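Local coordinates for protein probable AP endonuclease (African swine fever virus, PDB 6KI3) that probably cleaves DNA on the 5' side of abasic sites as a zinc-dependent repair endonuclease and removes mismatched 3' nucleotides by exonuclease action, at residues R14-S19 / M283-A288; T22-T27 / K66-K71; N32-G37 / H76-V81; F222-A227 / E264-H269. All blocks are in the same frame, centred on the assembly; numbering follows the deposited sequence.

All four contacts belong to the TIM-barrel framework but sit at different depths. Interaction 4 is core: four buried aromatic and aliphatic side chains join strand 220-227 to helix 258-269, and His223 on the same strand binds zinc. Interactions 1, 2 and 3 are partly buried and lie on the outer helical layer. Interactions 2 and 3 share helix 25-39, one through its polar first turn and the other farther along through a single valine. Interaction 1 touches both: Ser17 OG lies 3.0 Å from Cys25 O, and Trp16 O lies 2.7 Å from Asn32 ND2. Leucine and tryptophan packing carries interaction 1, a threonine hydroxyl and glutamate methylenes interaction 2, and a valine between imidazole and leucine interaction 3.

Interaction 1: R14-S19 / M283-A288; sequences RLWSDS and MQLQTA
With CG anti to the backbone N (chi1 178°) and CD2 anti to CA, Leu285 extends its CD2 methyl into the angle between Leu15 and Trp16. This joins the last helix of the TIM barrel, 282-300, to the short helical turn 13-16 after the first strand, so the two ends of the barrel sequence meet here. Leu15 supplies a second extended branch: its chi2 of 173° carries CD1 to 3.8 Å from Leu285 CD2, and the two side chains cross obliquely. Trp16 comes in at about a right angle to Leu285, with its CE2 4.1 Å from Leu285 CD2. More loosely, Gln286 CG lies 4.4 Å from Trp16 CH2.

Leu15 and Trp16 also have partners beyond the contact. Trp16 packs edge-to-face with Phe36 of helix 25-39. The other methyl of Leu15, CD2, lies over one face of the Arg14 guanidinium, near its rim, while Arg14 NH1 and NH2 bind the carbonyls of Gly280 and Leu279 just before the last helix. Across the segments no hydrogen bond forms; the contact is van der Waals packing, and its shortest approach is the 3.6 Å between the indole nitrogen Trp16 NE1 and the methyl Leu285 CD2.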
loop_
_atom_site.group_PDB
_atom_site.type_symbol
_atom_site.label_atom_id
_atom_site.label_comp_id
_atom_site.label_asym_id
_atom_site.label_seq_id
_atom_site.Cartn_x
_atom_site.Cartn_y
_atom_site.Cartn_z
ATOM N N ARG A 14 8.197 -2.286 -16.001
ATOM C CA ARG A 14 8.985 -3.276 -16.735
ATOM C C ARG A 14 8.321 -4.624 -17.051
ATOM O O ARG A 14 8.553 -5.203 -18.113
ATOM C CB ARG A 14 10.316 -3.521 -16.015
ATOM C CG ARG A 14 11.152 -4.636 -16.621
ATOM C CD ARG A 14 12.305 -5.020 -15.708
ATOM N NE ARG A 14 11.848 -5.359 -14.364
ATOM C CZ ARG A 14 11.835 -6.591 -13.867
ATOM N NH1 ARG A 14 12.255 -7.610 -14.604
ATOM N NH2 ARG A 14 11.401 -6.805 -12.632
ATOM N N LEU A 15 7.524 -5.126 -16.117
ATOM C CA LEU A 15 6.913 -6.446 -16.212
ATOM C C LEU A 15 5.509 -6.421 -16.798
ATOM O O LEU A 15 4.892 -7.483 -16.930
ATOM C CB LEU A 15 6.869 -7.117 -14.834
ATOM C CG LEU A 15 8.247 -7.310 -14.204
ATOM C CD1 LEU A 15 8.147 -7.830 -12.766
ATOM C CD2 LEU A 15 9.054 -8.251 -15.077
ATOM N N TRP A 16 4.991 -5.250 -17.163
ATOM C CA TRP A 16 3.611 -5.170 -17.631
ATOM C C TRP A 16 3.479 -4.369 -18.921
ATOM O O TRP A 16 2.609 -4.665 -19.746
ATOM C CB TRP A 16 2.723 -4.566 -16.541
ATOM C CG TRP A 16 2.523 -5.472 -15.363
ATOM C CD1 TRP A 16 3.149 -5.399 -14.152
ATOM C CD2 TRP A 16 1.636 -6.595 -15.287
ATOM N NE1 TRP A 16 2.703 -6.403 -13.326
ATOM C CE2 TRP A 16 1.774 -7.152 -14.000
ATOM C CE3 TRP A 16 0.738 -7.182 -16.183
ATOM C CZ2 TRP A 16 1.048 -8.266 -13.586
ATOM C CZ3 TRP A 16 0.018 -8.289 -15.771
ATOM C CH2 TRP A 16 0.176 -8.819 -14.484
ATOM N N SER A 17 4.324 -3.359 -19.108
ATOM C CA SER A 17 4.209 -2.516 -20.289
ATOM C C SER A 17 4.693 -3.253 -21.530
ATOM O O SER A 17 5.682 -3.991 -21.492
ATOM C CB SER A 17 5.003 -1.224 -20.113
ATOM O OG SER A 17 4.456 -0.421 -19.083
ATOM N N ASP A 18 3.982 -3.051 -22.635
ATOM C CA ASP A 18 4.429 -3.561 -23.921
ATOM C C ASP A 18 5.653 -2.789 -24.396
ATOM O O ASP A 18 5.880 -1.639 -24.009
ATOM C CB ASP A 18 3.315 -3.445 -24.961
ATOM C CG ASP A 18 2.120 -4.313 -24.638
ATOM O OD1 ASP A 18 2.318 -5.510 -24.345
ATOM O OD2 ASP A 18 0.983 -3.796 -24.675
ATOM N N SER A 19 6.448 -3.436 -25.242
ATOM C CA SER A 19 7.538 -2.732 -25.898
ATOM C C SER A 19 6.971 -1.674 -26.834
ATOM O O SER A 19 5.971 -1.901 -27.522
ATOM C CB SER A 19 8.419 -3.712 -26.672
ATOM O OG SER A 19 7.642 -4.501 -27.554
ATOM N N MET A 283 6.696 -13.901 -16.425
ATOM C CA MET A 283 6.023 -15.184 -16.224
ATOM C C MET A 283 6.141 -15.664 -14.782
ATOM O O MET A 283 5.192 -16.249 -14.240
ATOM C CB MET A 283 6.580 -16.229 -17.189
ATOM C CG MET A 283 5.948 -17.605 -17.024
ATOM S SD MET A 283 6.195 -18.692 -18.448
ATOM C CE MET A 283 7.599 -17.908 -19.242
ATOM N N GLN A 284 7.295 -15.443 -14.148
ATOM C CA GLN A 284 7.405 -15.762 -12.729
ATOM C C GLN A 284 6.361 -14.994 -11.931
ATOM O O GLN A 284 5.635 -15.575 -11.116
ATOM C CB GLN A 284 8.804 -15.452 -12.199
ATOM C CG GLN A 284 9.962 -15.866 -13.070
ATOM C CD GLN A 284 11.236 -15.172 -12.648
ATOM O OE1 GLN A 284 12.105 -15.764 -12.003
ATOM N NE2 GLN A 284 11.339 -13.901 -12.978
ATOM N N LEU A 285 6.268 -13.681 -12.162
ATOM C CA LEU A 285 5.326 -12.846 -11.422
ATOM C C LEU A 285 3.891 -13.309 -11.626
ATOM O O LEU A 285 3.104 -13.357 -10.674
ATOM C CB LEU A 285 5.483 -11.385 -11.849
ATOM C CG LEU A 285 4.524 -10.386 -11.208
ATOM C CD1 LEU A 285 4.723 -10.378 -9.709
ATOM C CD2 LEU A 285 4.715 -8.990 -11.782
ATOM N N GLN A 286 3.530 -13.655 -12.863
ATOM C CA GLN A 286 2.153 -14.045 -13.140
ATOM C C GLN A 286 1.813 -15.381 -12.492
ATOM O O GLN A 286 0.705 -15.555 -11.973
ATOM C CB GLN A 286 1.917 -14.085 -14.649
ATOM C CG GLN A 286 2.021 -12.716 -15.305
ATOM C CD GLN A 286 1.644 -12.733 -16.771
ATOM O OE1 GLN A 286 0.660 -13.356 -17.166
ATOM N NE2 GLN A 286 2.428 -12.041 -17.590
ATOM N N THR A 287 2.753 -16.330 -12.495
ATOM C CA THR A 287 2.507 -17.602 -11.821
ATOM C C THR A 287 2.299 -17.398 -10.325
ATOM O O THR A 287 1.436 -18.043 -9.715
ATOM C CB THR A 287 3.665 -18.570 -12.070
ATOM O OG1 THR A 287 3.900 -18.687 -13.479
ATOM C CG2 THR A 287 3.339 -19.946 -11.502
ATOM N N ALA A 288 3.072 -16.495 -9.718
ATOM C CA ALA A 288 2.939 -16.250 -8.285
ATOM C C ALA A 288 1.604 -15.595 -7.953
ATOM O O ALA A 288 0.944 -15.976 -6.979
ATOM C CB ALA A 288 4.099 -15.386 -7.791
#

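Interaction 2: T22-T27 / K66-K71; sequences TTTCIT and KVELLK
The carboxylate of Glu68 is the flat group here. It is met at the syn side of OE2 by Lys71 NZ, 3.0 Å away and 23° out of the carboxylate plane, while the link from Lys71 NZ to Glu68 OE1 is weak at 3.3 Å. This salt bridge runs along helix 63-76 itself. Glu68 is bent at chi2 (-60°), its charged end led away from segment 22-27 and held by the salt bridge, so that its methylenes do the touching. Glu68 CG faces Thr24 CG2 at 4.0 Å, the two side chains crossing at a slant.

Thr27 carries the closer part. With CG2 anti to its backbone N and OG1 beside that N (chi1 -49°), the methyl rests 3.6 Å from Glu68 O, and the hydroxyl faces Leu69, with OG1 3.4 Å from Leu69 CB. Thr27 OG1 also lies 3.1 Å from Leu69 N, but the angle is too poor for a hydrogen bond. Its polar partner is instead Asp65, through OD1, and OD2 of the same carboxylate accepts from Ile26 N. Asp65 thereby holds a first-turn amide of helix 25-39, whose N-cap residue, Thr24, makes no capping bond of its own. The CA atoms of Thr27 and Leu69 are only 5.1 Å apart, geometric evidence for intimate helix-to-helix packing between neighbouring helices of the TIM-barrel outer layer.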
loop_
_atom_site.group_PDB
_atom_site.type_symbol
_atom_site.label_atom_id
_atom_site.label_comp_id
_atom_site.label_asym_id
_atom_site.label_seq_id
_atom_site.Cartn_x
_atom_site.Cartn_y
_atom_site.Cartn_z
ATOM N N THR A 22 5.841 3.973 -25.653
ATOM C CA THR A 22 6.074 5.385 -25.943
ATOM C C THR A 22 5.571 6.307 -24.840
ATOM O O THR A 22 6.194 6.424 -23.781
ATOM C CB THR A 22 5.423 5.775 -27.276
ATOM O OG1 THR A 22 4.004 5.894 -27.106
ATOM C CG2 THR A 22 5.716 4.731 -28.344
ATOM N N THR A 23 4.433 6.956 -25.082
ATOM C CA THR A 23 3.966 8.060 -24.257
ATOM C C THR A 23 2.886 7.668 -23.255
ATOM O O THR A 23 2.503 8.504 -22.430
ATOM C CB THR A 23 3.433 9.186 -25.152
ATOM O OG1 THR A 23 2.962 10.265 -24.339
ATOM C CG2 THR A 23 2.292 8.674 -26.025
ATOM N N THR A 24 2.387 6.436 -23.302
ATOM C CA THR A 24 1.282 5.994 -22.452
ATOM C C THR A 24 1.624 4.674 -21.770
ATOM O O THR A 24 0.840 3.723 -21.773
ATOM C CB THR A 24 -0.003 5.847 -23.262
ATOM O OG1 THR A 24 0.210 4.907 -24.325
ATOM C CG2 THR A 24 -0.426 7.184 -23.854
ATOM N N CYS A 25 2.804 4.605 -21.152
ATOM C CA CYS A 25 3.303 3.324 -20.660
ATOM C C CYS A 25 2.591 2.868 -19.390
ATOM O O CYS A 25 2.367 1.666 -19.207
ATOM C CB CYS A 25 4.810 3.411 -20.429
ATOM S SG CYS A 25 5.743 3.602 -21.962
ATOM N N ILE A 26 2.232 3.797 -18.502
ATOM C CA ILE A 26 1.567 3.404 -17.261
ATOM C C ILE A 26 0.170 2.869 -17.551
ATOM O O ILE A 26 -0.221 1.806 -17.054
ATOM C CB ILE A 26 1.522 4.582 -16.271
ATOM C CG1 ILE A 26 2.938 5.055 -15.937
ATOM C CG2 ILE A 26 0.773 4.180 -15.006
ATOM C CD1 ILE A 26 2.980 6.218 -14.970
ATOM N N THR A 27 -0.602 3.600 -18.359
ATOM C CA THR A 27 -1.942 3.145 -18.717
ATOM C C THR A 27 -1.888 1.846 -19.511
ATOM O O THR A 27 -2.735 0.963 -19.329
ATOM C CB THR A 27 -2.668 4.229 -19.515
ATOM O OG1 THR A 27 -2.542 5.487 -18.840
ATOM C CG2 THR A 27 -4.142 3.885 -19.659
ATOM N N LYS A 66 -1.274 10.771 -18.739
ATOM C CA LYS A 66 -2.172 11.338 -17.738
ATOM C C LYS A 66 -3.611 11.384 -18.241
ATOM O O LYS A 66 -4.551 11.187 -17.462
ATOM C CB LYS A 66 -1.694 12.735 -17.341
ATOM C CG LYS A 66 -0.349 12.739 -16.631
ATOM C CD LYS A 66 0.247 14.136 -16.543
ATOM C CE LYS A 66 -0.540 15.022 -15.592
ATOM N NZ LYS A 66 0.216 16.258 -15.248
ATOM N N VAL A 67 -3.803 11.638 -19.536
ATOM C CA VAL A 67 -5.154 11.698 -20.084
ATOM C C VAL A 67 -5.738 10.298 -20.228
ATOM O O VAL A 67 -6.903 10.057 -19.888
ATOM C CB VAL A 67 -5.151 12.452 -21.427
ATOM C CG1 VAL A 67 -6.544 12.454 -22.041
ATOM C CG2 VAL A 67 -4.648 13.874 -21.230
ATOM N N GLU A 68 -4.941 9.350 -20.728
ATOM C CA GLU A 68 -5.436 7.987 -20.894
ATOM C C GLU A 68 -5.650 7.296 -19.553
ATOM O O GLU A 68 -6.564 6.474 -19.423
ATOM C CB GLU A 68 -4.470 7.180 -21.762
ATOM C CG GLU A 68 -4.354 7.684 -23.193
ATOM C CD GLU A 68 -5.680 7.650 -23.932
ATOM O OE1 GLU A 68 -6.250 6.549 -24.088
ATOM O OE2 GLU A 68 -6.154 8.725 -24.353
ATOM N N LEU A 69 -4.826 7.612 -18.549
ATOM C CA LEU A 69 -4.971 6.966 -17.248
ATOM C C LEU A 69 -6.301 7.324 -16.598
ATOM O O LEU A 69 -6.941 6.472 -15.970
ATOM C CB LEU A 69 -3.806 7.349 -16.335
ATOM C CG LEU A 69 -3.821 6.749 -14.930
ATOM C CD1 LEU A 69 -3.918 5.235 -14.999
ATOM C CD2 LEU A 69 -2.581 7.174 -14.160
ATOM N N LEU A 70 -6.734 8.579 -16.740
ATOM C CA LEU A 70 -8.024 8.979 -16.188
ATOM C C LEU A 70 -9.168 8.237 -16.867
ATOM O O LEU A 70 -10.102 7.775 -16.200
ATOM C CB LEU A 70 -8.212 10.489 -16.325
ATOM C CG LEU A 70 -9.538 11.039 -15.801
ATOM C CD1 LEU A 70 -9.615 10.885 -14.291
ATOM C CD2 LEU A 70 -9.715 12.493 -16.209
ATOM N N LYS A 71 -9.113 8.115 -18.196
ATOM C CA LYS A 71 -10.137 7.362 -18.914
ATOM C C LYS A 71 -10.121 5.893 -18.512
ATOM O O LYS A 71 -11.179 5.281 -18.328
ATOM C CB LYS A 71 -9.931 7.509 -20.422
ATOM C CG LYS A 71 -10.140 8.920 -20.946
ATOM C CD LYS A 71 -9.442 9.120 -22.283
ATOM C CE LYS A 71 -9.874 8.075 -23.297
ATOM N NZ LYS A 71 -9.111 8.198 -24.571
#

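Interaction 3: N32-G37 / H76-V81; sequences NYVAFG and HNLWVV
Val34 points its CB toward the segment 76-81 and there divides into two methyls that meet different residues. CG1, anti to the backbone N (chi1 163°), reaches the imidazole of His76 from above. Val34 CG1 lies 3.8 Å from His76 CE1 and 3.9 Å from His76 ND1, and its height over the ring plane is 3.7 Å. Measured to the ring centroid, Val34 CG1 is 4.0 Å away and 24° off the normal, which qualifies as a CH-pi contact over one face, offset toward the CE1 and ND1 rim.

The second methyl, Val34 CG2, meets Leu78 CD1 at 3.8 Å. Leu78 is extended at chi2 (173°), which brings CD1 forward to the valine, and the two side chains run alongside each other, pointing opposite ways. The contact therefore runs from an exposed histidine to a buried leucine across one valine, without a hydrogen bond between the segments.

Beside it, Tyr33 reaches the sheet, its OH hydrogen-bonded to Ser46 O and Ala9 N of strands 46-49 and 6-10. On the other segment the chain turns at Asn77, whose positive phi marks the C-prime residue of a Schellman motif. That motif ends helix 63-76 and leads into strand 79-83, the alpha-to-beta turn of a TIM barrel, packed here against the preceding helix 25-39.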
loop_
_atom_site.group_PDB
_atom_site.type_symbol
_atom_site.label_atom_id
_atom_site.label_comp_id
_atom_site.label_asym_id
_atom_site.label_seq_id
_atom_site.Cartn_x
_atom_site.Cartn_y
_atom_site.Cartn_z
ATOM N N ASN A 32 -2.795 -4.124 -19.592
ATOM C CA ASN A 32 -2.370 -5.520 -19.582
ATOM C C ASN A 32 -2.625 -6.160 -18.224
ATOM O O ASN A 32 -2.969 -7.346 -18.142
ATOM C CB ASN A 32 -0.892 -5.619 -19.957
ATOM C CG ASN A 32 -0.598 -5.038 -21.324
ATOM O OD1 ASN A 32 -1.488 -4.925 -22.167
ATOM N ND2 ASN A 32 0.655 -4.663 -21.553
ATOM N N TYR A 33 -2.468 -5.387 -17.148
ATOM C CA TYR A 33 -2.714 -5.903 -15.805
ATOM C C TYR A 33 -4.194 -6.184 -15.575
ATOM O O TYR A 33 -4.538 -7.110 -14.831
ATOM C CB TYR A 33 -2.166 -4.911 -14.777
ATOM C CG TYR A 33 -2.801 -4.960 -13.406
ATOM C CD1 TYR A 33 -2.335 -5.833 -12.431
ATOM C CD2 TYR A 33 -3.842 -4.103 -13.074
ATOM C CE1 TYR A 33 -2.904 -5.866 -11.172
ATOM C CE2 TYR A 33 -4.419 -4.130 -11.822
ATOM C CZ TYR A 33 -3.945 -5.010 -10.874
ATOM O OH TYR A 33 -4.522 -5.034 -9.628
ATOM N N VAL A 34 -5.079 -5.406 -16.201
ATOM C CA VAL A 34 -6.508 -5.689 -16.109
ATOM C C VAL A 34 -6.864 -6.906 -16.953
ATOM O O VAL A 34 -7.700 -7.729 -16.561
ATOM C CB VAL A 34 -7.321 -4.446 -16.517
ATOM C CG1 VAL A 34 -8.764 -4.819 -16.828
ATOM C CG2 VAL A 34 -7.272 -3.403 -15.411
ATOM N N ALA A 35 -6.229 -7.047 -18.120
ATOM C CA ALA A 35 -6.445 -8.234 -18.942
ATOM C C ALA A 35 -6.020 -9.496 -18.202
ATOM O O ALA A 35 -6.720 -10.514 -18.238
ATOM C CB ALA A 35 -5.688 -8.103 -20.262
ATOM N N PHE A 36 -4.871 -9.444 -17.521
ATOM C CA PHE A 36 -4.421 -10.582 -16.728
ATOM C C PHE A 36 -5.427 -10.940 -15.642
ATOM O O PHE A 36 -5.564 -12.116 -15.287
ATOM C CB PHE A 36 -3.053 -10.275 -16.118
ATOM C CG PHE A 36 -2.570 -11.315 -15.146
ATOM C CD1 PHE A 36 -1.996 -12.492 -15.597
ATOM C CD2 PHE A 36 -2.677 -11.106 -13.782
ATOM C CE1 PHE A 36 -1.548 -13.445 -14.703
ATOM C CE2 PHE A 36 -2.231 -12.055 -12.884
ATOM C CZ PHE A 36 -1.664 -13.224 -13.346
ATOM N N GLY A 37 -6.143 -9.948 -15.110
ATOM C CA GLY A 37 -7.134 -10.233 -14.085
ATOM C C GLY A 37 -8.341 -10.976 -14.621
ATOM O O GLY A 37 -8.890 -11.853 -13.949
ATOM N N HIS A 76 -12.983 1.231 -16.136
ATOM C CA HIS A 76 -13.025 0.018 -15.332
ATOM C C HIS A 76 -13.346 0.287 -13.868
ATOM O O HIS A 76 -13.462 -0.670 -13.094
ATOM C CB HIS A 76 -11.693 -0.729 -15.439
ATOM C CG HIS A 76 -11.420 -1.282 -16.801
ATOM N ND1 HIS A 76 -11.856 -2.527 -17.200
ATOM C CD2 HIS A 76 -10.758 -0.759 -17.860
ATOM C CE1 HIS A 76 -11.473 -2.748 -18.444
ATOM N NE2 HIS A 76 -10.805 -1.690 -18.869
ATOM N N ASN A 77 -13.496 1.554 -13.478
ATOM C CA ASN A 77 -13.805 1.925 -12.097
ATOM C C ASN A 77 -12.756 1.363 -11.135
ATOM O O ASN A 77 -13.070 0.667 -10.167
ATOM C CB ASN A 77 -15.213 1.468 -11.710
ATOM C CG ASN A 77 -15.664 2.040 -10.389
ATOM O OD1 ASN A 77 -15.368 3.187 -10.059
ATOM N ND2 ASN A 77 -16.356 1.229 -9.608
ATOM N N LEU A 78 -11.494 1.669 -11.418
ATOM C CA LEU A 78 -10.380 1.155 -10.635
ATOM C C LEU A 78 -10.045 2.098 -9.489
ATOM O O LEU A 78 -10.047 3.321 -9.652
ATOM C CB LEU A 78 -9.146 0.961 -11.519
ATOM C CG LEU A 78 -9.061 -0.336 -12.322
ATOM C CD1 LEU A 78 -7.877 -0.294 -13.273
ATOM C CD2 LEU A 78 -8.951 -1.527 -11.386
ATOM N N TRP A 79 -9.758 1.520 -8.324
ATOM C CA TRP A 79 -9.244 2.280 -7.188
ATOM C C TRP A 79 -7.725 2.213 -7.254
ATOM O O TRP A 79 -7.113 1.241 -6.808
ATOM C CB TRP A 79 -9.773 1.725 -5.871
ATOM C CG TRP A 79 -9.550 2.639 -4.703
ATOM C CD1 TRP A 79 -10.440 3.534 -4.184
ATOM C CD2 TRP A 79 -8.360 2.754 -3.912
ATOM N NE1 TRP A 79 -9.879 4.197 -3.119
ATOM C CE2 TRP A 79 -8.603 3.736 -2.931
ATOM C CE3 TRP A 79 -7.113 2.119 -3.935
ATOM C CZ2 TRP A 79 -7.646 4.100 -1.986
ATOM C CZ3 TRP A 79 -6.166 2.483 -2.996
ATOM C CH2 TRP A 79 -6.437 3.463 -2.035
ATOM N N VAL A 80 -7.112 3.242 -7.823
ATOM C CA VAL A 80 -5.668 3.276 -8.026
ATOM C C VAL A 80 -5.043 4.198 -6.991
ATOM O O VAL A 80 -5.544 5.301 -6.736
ATOM C CB VAL A 80 -5.319 3.730 -9.456
ATOM C CG1 VAL A 80 -3.820 3.632 -9.694
ATOM C CG2 VAL A 80 -6.084 2.897 -10.474
ATOM N N VAL A 81 -3.954 3.740 -6.383
ATOM C CA VAL A 81 -3.174 4.545 -5.456
ATOM C C VAL A 81 -1.756 4.641 -5.998
ATOM O O VAL A 81 -1.243 3.708 -6.624
ATOM C CB VAL A 81 -3.190 3.960 -4.023
ATOM C CG1 VAL A 81 -2.491 2.605 -3.974
ATOM C CG2 VAL A 81 -2.569 4.933 -3.028
#

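Interaction 4: F222-A227 / E264-H269; sequences FHLNDA and EYITRH. With ZN (zinc ion), chain J.
Phe222 and Tyr265 form the tight end of the contact between strand 220-227 and helix 258-269, which with the parallel-paired strand 272-275 form a beta-alpha-beta crossover of the TIM barrel, with short strand 238-239 in the connection. Their rings meet rim to rim: Phe222 CE1 is 3.3 Å from Tyr265 CE1 and each CE1 lies near the plane of the other ring, at its edge, so neither ring covers the other's face; the centroids are 5.5 Å apart and the planes stand at 73°. One face of the Tyr265 ring is occupied by His269 CD2, near its rim. Ile266, with CG1 beside its backbone N (chi1 -69°), runs antiparallel to the Phe222 side chain and places CG1 3.6 Å from Phe222 CD1.

Toward Leu224 the packing is thinner. Leu224 and Ile266 meet tip to tip, CD2 to CD1 at 3.8 Å. Leu224 O and Asn225 OD1 are two acceptors 3.0 Å apart, probably eased by Arg277, which donates NH2 to the first and NH1 to the second.

His223 points away from the helix, toward the zinc site. There Glu147, Asp184, Glu276 and a DNA phosphate share the zinc ion that His223 ND1 binds at 2.3 Å.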
loop_
_atom_site.group_PDB
_atom_site.type_symbol
_atom_site.label_atom_id
_atom_site.label_comp_id
_atom_site.label_asym_id
_atom_site.label_seq_id
_atom_site.Cartn_x
_atom_site.Cartn_y
_atom_site.Cartn_z
ATOM N N PHE A 222 -4.418 -1.506 2.750
ATOM C CA PHE A 222 -3.579 -2.626 3.151
ATOM C C PHE A 222 -2.619 -3.035 2.045
ATOM O O PHE A 222 -2.969 -3.024 0.861
ATOM C CB PHE A 222 -4.427 -3.835 3.550
ATOM C CG PHE A 222 -5.059 -3.705 4.899
ATOM C CD1 PHE A 222 -6.300 -3.112 5.041
ATOM C CD2 PHE A 222 -4.407 -4.172 6.029
ATOM C CE1 PHE A 222 -6.881 -2.989 6.283
ATOM C CE2 PHE A 222 -4.984 -4.052 7.277
ATOM C CZ PHE A 222 -6.223 -3.460 7.404
ATOM N N HIS A 223 -1.406 -3.399 2.454
ATOM C CA HIS A 223 -0.442 -4.098 1.612
ATOM C C HIS A 223 -0.372 -5.536 2.114
ATOM O O HIS A 223 0.189 -5.797 3.183
ATOM C CB HIS A 223 0.931 -3.431 1.665
ATOM C CG HIS A 223 0.994 -2.111 0.962
ATOM N ND1 HIS A 223 2.039 -1.229 1.130
ATOM C CD2 HIS A 223 0.147 -1.526 0.082
ATOM C CE1 HIS A 223 1.832 -0.156 0.388
ATOM N NE2 HIS A 223 0.690 -0.311 -0.256
ATOM N N LEU A 224 -0.952 -6.463 1.353
ATOM C CA LEU A 224 -1.007 -7.873 1.746
ATOM C C LEU A 224 0.275 -8.551 1.283
ATOM O O LEU A 224 0.368 -9.058 0.164
ATOM C CB LEU A 224 -2.242 -8.550 1.164
ATOM C CG LEU A 224 -3.596 -7.999 1.612
ATOM C CD1 LEU A 224 -4.726 -8.908 1.149
ATOM C CD2 LEU A 224 -3.631 -7.817 3.122
ATOM N N ASN A 225 1.274 -8.571 2.161
ATOM C CA ASN A 225 2.581 -9.131 1.845
ATOM C C ASN A 225 2.996 -10.118 2.923
ATOM O O ASN A 225 2.975 -9.788 4.114
ATOM C CB ASN A 225 3.645 -8.034 1.720
ATOM C CG ASN A 225 3.300 -6.997 0.672
ATOM O OD1 ASN A 225 2.713 -7.313 -0.362
ATOM N ND2 ASN A 225 3.669 -5.748 0.934
ATOM N N ASP A 226 3.365 -11.324 2.505
ATOM C CA ASP A 226 4.098 -12.218 3.382
ATOM C C ASP A 226 5.553 -11.762 3.453
ATOM O O ASP A 226 6.023 -10.979 2.623
ATOM C CB ASP A 226 4.002 -13.661 2.883
ATOM C CG ASP A 226 4.138 -14.678 4.001
ATOM O OD1 ASP A 226 4.960 -14.457 4.913
ATOM O OD2 ASP A 226 3.420 -15.701 3.966
ATOM N N ALA A 227 6.268 -12.248 4.462
ATOM C CA ALA A 227 7.633 -11.811 4.715
ATOM C C ALA A 227 8.577 -13.002 4.678
ATOM O O ALA A 227 8.319 -14.026 5.320
ATOM C CB ALA A 227 7.743 -11.091 6.061
ATOM N N GLU A 264 -11.015 -10.798 6.151
ATOM C CA GLU A 264 -12.359 -10.552 6.666
ATOM C C GLU A 264 -12.551 -9.089 7.045
ATOM O O GLU A 264 -13.624 -8.519 6.815
ATOM C CB GLU A 264 -12.637 -11.462 7.862
ATOM C CG GLU A 264 -12.871 -12.921 7.493
ATOM C CD GLU A 264 -13.114 -13.798 8.708
ATOM O OE1 GLU A 264 -12.531 -13.512 9.775
ATOM O OE2 GLU A 264 -13.893 -14.769 8.599
ATOM N N TYR A 265 -11.527 -8.461 7.630
ATOM C CA TYR A 265 -11.625 -7.040 7.949
ATOM C C TYR A 265 -11.665 -6.196 6.682
ATOM O O TYR A 265 -12.429 -5.227 6.598
ATOM C CB TYR A 265 -10.457 -6.620 8.843
ATOM C CG TYR A 265 -10.329 -5.124 9.042
ATOM C CD1 TYR A 265 -9.581 -4.346 8.166
ATOM C CD2 TYR A 265 -10.947 -4.490 10.111
ATOM C CE1 TYR A 265 -9.464 -2.984 8.343
ATOM C CE2 TYR A 265 -10.828 -3.125 10.297
ATOM C CZ TYR A 265 -10.086 -2.378 9.409
ATOM O OH TYR A 265 -9.963 -1.021 9.584
ATOM N N ILE A 266 -10.839 -6.541 5.692
ATOM C CA ILE A 266 -10.847 -5.820 4.422
ATOM C C ILE A 266 -12.204 -5.957 3.744
ATOM O O ILE A 266 -12.709 -5.011 3.128
ATOM C CB ILE A 266 -9.703 -6.324 3.523
ATOM C CG1 ILE A 266 -8.351 -5.895 4.093
ATOM C CG2 ILE A 266 -9.865 -5.821 2.097
ATOM C CD1 ILE A 266 -7.171 -6.560 3.424
ATOM N N THR A 267 -12.825 -7.133 3.862
ATOM C CA THR A 267 -14.144 -7.342 3.273
ATOM C C THR A 267 -15.205 -6.503 3.975
ATOM O O THR A 267 -15.941 -5.749 3.329
ATOM C CB THR A 267 -14.508 -8.826 3.329
ATOM O OG1 THR A 267 -13.701 -9.556 2.393
ATOM C CG2 THR A 267 -15.975 -9.033 2.992
ATOM N N ARG A 268 -15.292 -6.617 5.302
ATOM C CA ARG A 268 -16.333 -5.934 6.060
ATOM C C ARG A 268 -16.196 -4.418 6.038
ATOM O O ARG A 268 -17.146 -3.727 6.420
ATOM C CB ARG A 268 -16.336 -6.423 7.511
ATOM N N HIS A 269 -15.052 -3.886 5.612
ATOM C CA HIS A 269 -14.856 -2.447 5.532
ATOM C C HIS A 269 -14.545 -1.962 4.125
ATOM O O HIS A 269 -14.280 -0.766 3.944
ATOM C CB HIS A 269 -13.739 -2.007 6.489
ATOM C CG HIS A 269 -14.116 -2.100 7.934
ATOM N ND1 HIS A 269 -14.898 -1.154 8.559
ATOM C CD2 HIS A 269 -13.826 -3.029 8.874
ATOM C CE1 HIS A 269 -15.069 -1.493 9.825
ATOM N NE2 HIS A 269 -14.428 -2.628 10.042
HETATM ZN ZN ZN J . 4.353 -1.567 1.161
#